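Local atomic coordinates of lactaldehyde dehydrogenase (Escherichia coli, PDB entry 2IMP), a protein that catalyses the NAD-dependent, irreversible oxidation of L-lactaldehyde to L-lactate, a step in the breakdown of L-fucose and L-rhamnose, and also oxidises glycolaldehyde. Residues R336-V341 and Y363-T368. Sequence-based numbering, arbitrary orientation.
Sequences RVEQKV and YYYPPT. With NAI (1,4-dihydronicotinamide adenine dinucleotide), chain D.
Val337 and Val341, one turn apart on helix 331-346, face the extended chain around Tyr365, with the CA atoms of Val337 and Tyr365 8.1 Å apart. The contact is helix-on-loop packing in the aldehyde dehydrogenase fold: residues 363-368 lead into strand 368-371, whose neighbour, strand 388-394, touches both valines through Val388. The broad, flat ring of Tyr365 suits a place between the helix and its own loop, since each face offers a surface to an aliphatic group. With CG anti to the backbone N (chi1 -162°), the ring reaches toward the helix, and Val337 CG1 sits over its centre in a CH-pi contact, 3.8 Å from the Tyr365 centroid. Pro366 CD lies against the opposite face, nearer the rim. Farther along, the beta-branched Val341 turns CG2 to the phenol end, 3.9 Å from Tyr365 CZ and 3.3 Å from Tyr365 OH, in plain van der Waals contact. Were Tyr365 an alanine, Val337 CG1 and Val341 CG2 would probably lose the ring they pack on, opening a gap between helix and loop. Arg336, on another side of the same helix, reaches the nicotinamide ribose of NADH instead: its long chain, bent at chi3 (-66°), brings Arg336 NH2 to 2.7 Å from O3D of the cofactor, while O2D lies over one face of the guanidinium. Within the loop, Thr368 OG1 donates a hydrogen bond of 2.8 Å to Pro366 O, tilted 35° from the carbonyl plane.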
loop_
_atom_site.group_PDB
_atom_site.type_symbol
_atom_site.label_atom_id
_atom_site.label_comp_id
_atom_site.label_asym_id
_atom_site.label_seq_id
_atom_site.Cartn_x
_atom_site.Cartn_y
_atom_site.Cartn_z
ATOM N N ARG A 336 -0.075 -37.652 -27.856
ATOM C CA ARG A 336 0.700 -37.558 -26.631
ATOM C C ARG A 336 -0.036 -38.137 -25.407
ATOM O O ARG A 336 0.584 -38.719 -24.516
ATOM C CB ARG A 336 1.114 -36.106 -26.364
ATOM C CG ARG A 336 2.189 -35.598 -27.322
ATOM C CD ARG A 336 2.871 -34.339 -26.800
ATOM N NE ARG A 336 1.961 -33.200 -26.735
ATOM C CZ ARG A 336 1.503 -32.538 -27.793
ATOM N NH1 ARG A 336 1.873 -32.891 -29.018
ATOM N NH2 ARG A 336 0.657 -31.531 -27.628
ATOM N N VAL A 337 -1.356 -37.975 -25.375
ATOM C CA VAL A 337 -2.133 -38.529 -24.276
ATOM C C VAL A 337 -2.067 -40.067 -24.274
ATOM O O VAL A 337 -1.817 -40.686 -23.242
ATOM C CB VAL A 337 -3.612 -38.104 -24.353
ATOM C CG1 VAL A 337 -4.367 -38.629 -23.137
ATOM C CG2 VAL A 337 -3.712 -36.593 -24.425
ATOM N N GLU A 338 -2.290 -40.657 -25.447
ATOM C CA GLU A 338 -2.224 -42.104 -25.598
ATOM C C GLU A 338 -0.883 -42.662 -25.091
ATOM O O GLU A 338 -0.836 -43.550 -24.238
ATOM C CB GLU A 338 -2.360 -42.497 -27.070
ATOM C CG GLU A 338 -3.566 -41.947 -27.793
ATOM C CD GLU A 338 -3.608 -42.400 -29.245
ATOM O OE1 GLU A 338 -3.657 -43.627 -29.485
ATOM O OE2 GLU A 338 -3.587 -41.533 -30.148
ATOM N N GLN A 339 0.195 -42.111 -25.643
ATOM C CA GLN A 339 1.542 -42.511 -25.285
ATOM C C GLN A 339 1.831 -42.414 -23.780
ATOM O O GLN A 339 2.461 -43.300 -23.203
ATOM C CB GLN A 339 2.553 -41.664 -26.057
ATOM C CG GLN A 339 2.371 -41.724 -27.564
ATOM C CD GLN A 339 3.432 -40.945 -28.315
ATOM O OE1 GLN A 339 3.597 -39.740 -28.113
ATOM N NE2 GLN A 339 4.159 -41.632 -29.188
ATOM N N LYS A 340 1.371 -41.335 -23.158
ATOM C CA LYS A 340 1.583 -41.170 -21.731
ATOM C C LYS A 340 0.774 -42.169 -20.891
ATOM O O LYS A 340 1.272 -42.702 -19.902
ATOM C CB LYS A 340 1.275 -39.731 -21.314
ATOM C CG LYS A 340 2.290 -38.745 -21.872
ATOM C CD LYS A 340 2.063 -37.333 -21.377
ATOM C CE LYS A 340 3.126 -36.395 -21.932
ATOM N NZ LYS A 340 2.917 -34.993 -21.481
ATOM N N VAL A 341 -0.469 -42.419 -21.295
ATOM C CA VAL A 341 -1.282 -43.394 -20.583
ATOM C C VAL A 341 -0.673 -44.802 -20.730
ATOM O O VAL A 341 -0.545 -45.544 -19.757
ATOM C CB VAL A 341 -2.739 -43.418 -21.105
ATOM C CG1 VAL A 341 -3.515 -44.533 -20.424
ATOM C CG2 VAL A 341 -3.407 -42.078 -20.835
ATOM N N TYR A 363 -10.717 -35.503 -32.408
ATOM C CA TYR A 363 -9.720 -36.041 -31.490
ATOM C C TYR A 363 -10.258 -36.300 -30.076
ATOM O O TYR A 363 -10.029 -35.513 -29.158
ATOM C CB TYR A 363 -8.522 -35.093 -31.416
ATOM C CG TYR A 363 -8.181 -34.486 -32.751
ATOM C CD1 TYR A 363 -8.652 -33.220 -33.102
ATOM C CD2 TYR A 363 -7.452 -35.203 -33.694
ATOM C CE1 TYR A 363 -8.414 -32.689 -34.362
ATOM C CE2 TYR A 363 -7.210 -34.682 -34.959
ATOM C CZ TYR A 363 -7.695 -33.427 -35.288
ATOM O OH TYR A 363 -7.484 -32.922 -36.550
ATOM N N TYR A 364 -10.961 -37.414 -29.912
ATOM C CA TYR A 364 -11.531 -37.739 -28.618
ATOM C C TYR A 364 -10.772 -38.773 -27.776
ATOM O O TYR A 364 -10.276 -39.778 -28.288
ATOM C CB TYR A 364 -12.972 -38.225 -28.784
ATOM C CG TYR A 364 -13.874 -37.233 -29.466
ATOM C CD1 TYR A 364 -13.944 -37.164 -30.857
ATOM C CD2 TYR A 364 -14.646 -36.344 -28.720
ATOM C CE1 TYR A 364 -14.760 -36.232 -31.487
ATOM C CE2 TYR A 364 -15.463 -35.410 -29.338
ATOM C CZ TYR A 364 -15.518 -35.358 -30.716
ATOM O OH TYR A 364 -16.333 -34.432 -31.318
ATOM N N TYR A 365 -10.683 -38.489 -26.484
ATOM C CA TYR A 365 -10.063 -39.392 -25.533
ATOM C C TYR A 365 -10.972 -39.552 -24.302
ATOM O O TYR A 365 -11.341 -38.568 -23.667
ATOM C CB TYR A 365 -8.686 -38.895 -25.092
ATOM C CG TYR A 365 -7.861 -39.996 -24.464
ATOM C CD1 TYR A 365 -7.211 -40.942 -25.257
ATOM C CD2 TYR A 365 -7.793 -40.144 -23.078
ATOM C CE1 TYR A 365 -6.519 -42.009 -24.688
ATOM C CE2 TYR A 365 -7.105 -41.208 -22.498
ATOM C CZ TYR A 365 -6.474 -42.139 -23.312
ATOM O OH TYR A 365 -5.828 -43.213 -22.752
ATOM N N PRO A 366 -11.338 -40.791 -23.964
ATOM C CA PRO A 366 -12.213 -41.055 -22.820
ATOM C C PRO A 366 -11.667 -40.679 -21.429
ATOM O O PRO A 366 -10.467 -40.783 -21.168
ATOM C CB PRO A 366 -12.478 -42.550 -22.940
ATOM C CG PRO A 366 -11.163 -43.058 -23.436
ATOM C CD PRO A 366 -10.823 -42.053 -24.525
ATOM N N PRO A 367 -12.556 -40.228 -20.532
ATOM C CA PRO A 367 -12.123 -39.866 -19.187
ATOM C C PRO A 367 -11.374 -41.098 -18.642
ATOM O O PRO A 367 -11.923 -42.199 -18.590
ATOM C CB PRO A 367 -13.440 -39.610 -18.464
ATOM C CG PRO A 367 -14.282 -39.020 -19.542
ATOM C CD PRO A 367 -13.987 -39.928 -20.718
ATOM N N THR A 368 -10.124 -40.901 -18.257
ATOM C CA THR A 368 -9.321 -42.004 -17.769
ATOM C C THR A 368 -8.873 -41.891 -16.308
ATOM O O THR A 368 -8.355 -40.862 -15.879
ATOM C CB THR A 368 -8.082 -42.180 -18.660
ATOM O OG1 THR A 368 -8.506 -42.419 -20.008
ATOM C CG2 THR A 368 -7.227 -43.340 -18.178
HETATM P PA NAI D . 2.220 -23.345 -27.134
HETATM O O1A NAI D . 3.378 -22.794 -26.413
HETATM O O2A NAI D . 2.595 -24.486 -28.087
HETATM O O5B NAI D . 1.499 -22.169 -27.939
HETATM C C5B NAI D . 1.042 -20.967 -27.339
HETATM C C4B NAI D . 1.435 -19.730 -28.162
HETATM O O4B NAI D . 2.854 -19.592 -28.253
HETATM C C3B NAI D . 0.934 -19.750 -29.615
HETATM O O3B NAI D . 0.423 -18.469 -29.974
HETATM C C2B NAI D . 2.164 -20.176 -30.391
HETATM O O2B NAI D . 2.169 -19.851 -31.756
HETATM C C1B NAI D . 3.274 -19.516 -29.613
HETATM N N9A NAI D . 4.606 -20.167 -29.789
HETATM C C8A NAI D . 4.953 -21.514 -29.889
HETATM N N7A NAI D . 6.309 -21.605 -30.048
HETATM C C5A NAI D . 6.827 -20.357 -30.054
HETATM C C6A NAI D . 8.142 -19.862 -30.181
HETATM N N6A NAI D . 9.172 -20.690 -30.343
HETATM N N1A NAI D . 8.360 -18.476 -30.144
HETATM C C2A NAI D . 7.286 -17.591 -29.976
HETATM N N3A NAI D . 5.980 -18.092 -29.850
HETATM C C4A NAI D . 5.762 -19.449 -29.884
HETATM O O3 NAI D . 1.204 -23.830 -25.991
HETATM P PN NAI D . -0.327 -24.306 -26.173
HETATM O O1N NAI D . -1.099 -23.319 -26.949
HETATM O O2N NAI D . -0.835 -24.652 -24.802
HETATM O O5D NAI D . -0.109 -25.688 -26.989
HETATM C C5D NAI D . -0.347 -25.873 -28.362
HETATM C C4D NAI D . 0.046 -27.295 -28.690
HETATM O O4D NAI D . 0.074 -27.455 -30.105
HETATM C C3D NAI D . 1.346 -27.981 -28.213
HETATM O O3D NAI D . 1.059 -28.911 -27.186
HETATM C C2D NAI D . 1.941 -28.634 -29.433
HETATM O O2D NAI D . 2.472 -29.913 -29.172
HETATM C C1D NAI D . 0.785 -28.637 -30.403
HETATM N N1N NAI D . 1.272 -28.702 -31.818
HETATM C C2N NAI D . 1.600 -27.494 -32.443
HETATM C C3N NAI D . 2.063 -27.502 -33.786
HETATM C C7N NAI D . 2.418 -26.207 -34.483
HETATM O O7N NAI D . 2.865 -26.256 -35.798
HETATM N N7N NAI D . 2.326 -25.010 -33.900
HETATM C C4N NAI D . 2.181 -28.759 -34.468
HETATM C C5N NAI D . 1.844 -29.979 -33.812
HETATM C C6N NAI D . 1.385 -29.931 -32.476
#